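Local coordinates for BH2092 protein (Bacillus halodurans, PDB 3NHV) that is of unknown function but has a rhodanese-like domain, a fold that in many relatives carries out sulfur transfer, at residues H9-K12 with K13-Y16; S24-K28 with K29-G33. One frame throughout, in Å; residues are numbered along the deposited sequence.

Interaction 1 of 2, residues H9-K12 with K13-Y16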
# COMPACT_ATOMS: atom_id res chain seq x y z
N HIS B 9 -14.90 -1.78 10.10
CA HIS B 9 -13.49 -1.59 9.77
C HIS B 9 -13.28 -1.21 8.30
O HIS B 9 -12.66 -0.19 8.00
CB HIS B 9 -12.71 -2.87 10.08
CG HIS B 9 -11.39 -2.96 9.38
ND1 HIS B 9 -10.30 -2.21 9.75
CD2 HIS B 9 -11.00 -3.70 8.31
CE1 HIS B 9 -9.29 -2.48 8.94
NE2 HIS B 9 -9.69 -3.39 8.06
N TYR B 10 -13.77 -2.06 7.40
CA TYR B 10 -13.63 -1.83 5.97
C TYR B 10 -14.27 -0.51 5.53
O TYR B 10 -13.70 0.22 4.70
CB TYR B 10 -14.22 -3.01 5.20
CG TYR B 10 -13.35 -4.25 5.28
CD1 TYR B 10 -12.02 -4.19 4.87
CD2 TYR B 10 -13.83 -5.46 5.78
CE1 TYR B 10 -11.19 -5.29 4.95
CE2 TYR B 10 -13.00 -6.59 5.87
CZ TYR B 10 -11.68 -6.49 5.45
OH TYR B 10 -10.83 -7.57 5.50
N MSE B 11 -15.43 -0.20 6.08
CA MSE B 11 -16.11 1.03 5.72
C MSE B 11 -15.30 2.24 6.18
O MSE B 11 -15.21 3.24 5.46
CB MSE B 11 -17.51 1.06 6.34
CG MSE B 11 -18.50 0.10 5.69
SE MSE B 11 -18.72 0.44 3.78
CE MSE B 11 -19.91 1.97 3.86
N LYS B 12 -14.69 2.16 7.36
CA LYS B 12 -13.88 3.27 7.86
C LYS B 12 -12.61 3.47 7.05
O LYS B 12 -12.17 4.60 6.82
CB LYS B 12 -13.50 3.08 9.33
CG LYS B 12 -14.47 3.72 10.31
CD LYS B 12 -13.85 3.86 11.71
CE LYS B 12 -12.64 4.81 11.72
NZ LYS B 12 -12.97 6.23 11.34
N LYS B 13 -12.01 2.36 6.62
CA LYS B 13 -10.79 2.45 5.84
C LYS B 13 -11.07 3.25 4.56
O LYS B 13 -10.30 4.14 4.19
CB LYS B 13 -10.28 1.04 5.52
CG LYS B 13 -8.96 0.95 4.77
CD LYS B 13 -8.45 -0.49 4.76
CE LYS B 13 -7.19 -0.64 3.92
NZ LYS B 13 -7.42 -0.31 2.49
N LEU B 14 -12.18 2.94 3.90
CA LEU B 14 -12.57 3.63 2.66
C LEU B 14 -12.89 5.11 2.88
O LEU B 14 -12.66 5.94 1.99
CB LEU B 14 -13.78 2.93 2.04
CG LEU B 14 -13.60 1.49 1.55
CD1 LEU B 14 -14.95 0.85 1.40
CD2 LEU B 14 -12.82 1.47 0.23
N SER B 15 -13.42 5.44 4.06
CA SER B 15 -13.79 6.81 4.39
C SER B 15 -12.58 7.76 4.46
O SER B 15 -12.75 8.97 4.54
CB SER B 15 -14.56 6.86 5.72
OG SER B 15 -13.70 6.65 6.84
N TYR B 16 -11.37 7.21 4.45
CA TYR B 16 -10.17 8.04 4.52
C TYR B 16 -9.35 7.98 3.24
O TYR B 16 -8.23 8.50 3.20
CB TYR B 16 -9.28 7.63 5.71
CG TYR B 16 -9.91 7.88 7.06
CD1 TYR B 16 -10.26 9.17 7.46
CD2 TYR B 16 -10.17 6.83 7.94
CE1 TYR B 16 -10.86 9.42 8.69
CE2 TYR B 16 -10.77 7.06 9.18
CZ TYR B 16 -11.12 8.36 9.54
OH TYR B 16 -11.74 8.60 10.75
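Lys12 O takes two bonds from Ser15. The hydroxyl OG gives the short one, 2.6 Å to Lys12 O, coming in at 121° to the C=O bond and tilted out of the carbonyl plane. Ser15 N adds a weak bond of 3.1 Å to Lys12 O. The serine torsion explains the fold-back: OG sits between the backbone N and the carbonyl carbon (chi1 74°), which turns it to the preceding turn. This is the C-terminal end of helix 3-14, where the i to i+4 bonds run Lys13 N to His9 O (3.0 Å), Leu14 N to Tyr10 O (3.2 Å) and Ser15 N to Met11 O. Lys12 and Tyr16 run side by side. The lysine chain bends at chi3 and chi4, and NZ reaches the ring edge near its plane and donates to Tyr16 OH at 2.7 Å. NZ also salt-bridges Glu5 of the third subunit. His9 of the third subunit stacks on the Tyr16 ring, and Tyr10 of that subunit meets it edge-to-face. With an alanine for Tyr16, Lys12 NZ would probably lose its hydroxyl partner, and those two rings the one they pack on. Selenomethionine Met11 lightly touches Leu14, SE to CD1 4.5 Å.

Interaction 2 of 2, residues S24-K28 with K29-G33; sequences SIDIK and KGYEG
Tyr31 N bonds to Asp26 O at 3.0 Å, with the donor in the carbonyl plane. Inside this loop Gly30 N makes a weak bond of 3.4 Å to Ile27 O. Together the two make a Schellman motif that ends the helix. Gly30 has positive phi (64°), the left-handed backbone conformation of the residue that ends the helix in this motif. Just before it, Lys29 N still bonds to Ile25 O at 2.9 Å in the i to i+4 pattern.

Side-chain contacts are looser. Asp26 and Tyr31 point the same way, lying on the residues joined by the outer bond. A chi1 of -178° swings the tyrosine ring away from its own N and alongside Asp26, where CD2 lies 3.8 Å from Asp26 OD2. The carboxylate comes in obliquely, its plane 36° from that of the ring. Ile25 and Lys29 also run alongside each other, with Ile25 CG2 at 4.1 Å from Lys29 CG. Beyond the turn, Gly33 N sits 3.4 Å above the centre of the Tyr31 ring, so the loop folds over the ring.

The contact lies at the surface. It takes the chain from helix 20-28 into parallel strand 34-38, and Gly33 already shares a backbone hydrogen bond with Val74 of strand 74-78.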
# COMPACT_ATOMS: atom_id res chain seq x y z
N SER B 24 -10.54 9.12 -11.36
CA SER B 24 -10.69 9.26 -12.81
C SER B 24 -12.14 9.50 -13.18
O SER B 24 -12.44 10.24 -14.11
CB SER B 24 -10.18 8.01 -13.53
OG SER B 24 -11.07 6.91 -13.38
N ILE B 25 -13.04 8.86 -12.46
CA ILE B 25 -14.45 9.04 -12.75
C ILE B 25 -14.88 10.43 -12.34
O ILE B 25 -15.73 11.03 -12.99
CB ILE B 25 -15.29 7.97 -12.04
CG1 ILE B 25 -15.02 6.62 -12.72
CG2 ILE B 25 -16.76 8.34 -12.09
CD1 ILE B 25 -15.62 5.43 -12.01
N ASP B 26 -14.27 10.95 -11.28
CA ASP B 26 -14.60 12.29 -10.81
C ASP B 26 -14.09 13.37 -11.76
O ASP B 26 -14.77 14.35 -12.02
CB ASP B 26 -14.02 12.51 -9.41
CG ASP B 26 -14.91 11.96 -8.32
OD1 ASP B 26 -14.43 11.77 -7.18
OD2 ASP B 26 -16.11 11.73 -8.60
N ILE B 27 -12.88 13.17 -12.27
CA ILE B 27 -12.28 14.12 -13.20
C ILE B 27 -13.05 14.13 -14.51
O ILE B 27 -13.28 15.17 -15.10
CB ILE B 27 -10.82 13.75 -13.51
CG1 ILE B 27 -10.00 13.65 -12.21
CG2 ILE B 27 -10.23 14.75 -14.49
CD1 ILE B 27 -9.96 14.92 -11.38
N LYS B 28 -13.45 12.95 -14.96
CA LYS B 28 -14.18 12.82 -16.20
C LYS B 28 -15.61 13.36 -16.12
O LYS B 28 -16.08 14.01 -17.06
CB LYS B 28 -14.16 11.36 -16.65
CG LYS B 28 -14.83 11.11 -17.98
CD LYS B 28 -14.53 9.71 -18.50
CE LYS B 28 -15.06 8.62 -17.57
NZ LYS B 28 -14.85 7.28 -18.18
N LYS B 29 -16.30 13.09 -15.01
CA LYS B 29 -17.68 13.56 -14.82
C LYS B 29 -17.74 15.04 -14.41
O LYS B 29 -18.82 15.60 -14.25
CB LYS B 29 -18.40 12.71 -13.75
CG LYS B 29 -18.74 11.26 -14.14
CD LYS B 29 -19.92 11.18 -15.10
CE LYS B 29 -20.41 9.74 -15.33
NZ LYS B 29 -20.84 9.06 -14.08
N GLY B 30 -16.58 15.66 -14.24
CA GLY B 30 -16.54 17.06 -13.86
C GLY B 30 -17.12 17.34 -12.48
O GLY B 30 -17.70 18.40 -12.25
N TYR B 31 -16.99 16.39 -11.56
CA TYR B 31 -17.50 16.57 -10.21
C TYR B 31 -16.71 17.70 -9.57
O TYR B 31 -15.48 17.72 -9.63
CB TYR B 31 -17.34 15.29 -9.40
CG TYR B 31 -17.90 15.38 -8.00
CD1 TYR B 31 -19.20 15.85 -7.78
CD2 TYR B 31 -17.15 14.97 -6.89
CE1 TYR B 31 -19.74 15.90 -6.49
CE2 TYR B 31 -17.69 15.02 -5.59
CZ TYR B 31 -18.98 15.49 -5.41
OH TYR B 31 -19.53 15.53 -4.15
N GLU B 32 -17.41 18.64 -8.94
CA GLU B 32 -16.75 19.78 -8.32
C GLU B 32 -16.75 19.70 -6.79
O GLU B 32 -16.35 20.65 -6.11
CB GLU B 32 -17.42 21.08 -8.77
CG GLU B 32 -17.27 21.37 -10.26
CD GLU B 32 -18.38 22.26 -10.79
OE1 GLU B 32 -18.36 22.60 -12.00
OE2 GLU B 32 -19.28 22.62 -10.00
N GLY B 33 -17.19 18.56 -6.26
CA GLY B 33 -17.22 18.38 -4.83
C GLY B 33 -15.87 18.02 -4.24
O GLY B 33 -15.76 17.78 -3.04

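Overall arrangement
The two contacts lie in series, and neither nests in nor crosses the other. From the N terminus, helix 3-14 comes first, and interaction 1 closes the turn at its end. The chain then enters strand 17-19, an outermost strand that lies beside strand 100-105. Helix 20-28 follows, and interaction 2 closes the turn after it, before strand 34-38, which sits between 74-78 and 54-55. The centres of interaction 1 and interaction 2 are about 21 Å apart. The nearest atoms of interaction 1 and interaction 2 are about 11 Å apart, so they do not touch. Interaction 1 joins the N-terminal helix to the sheet edge and to two other subunits. Interaction 2 joins a helix of the rhodanese-like domain to its parallel sheet.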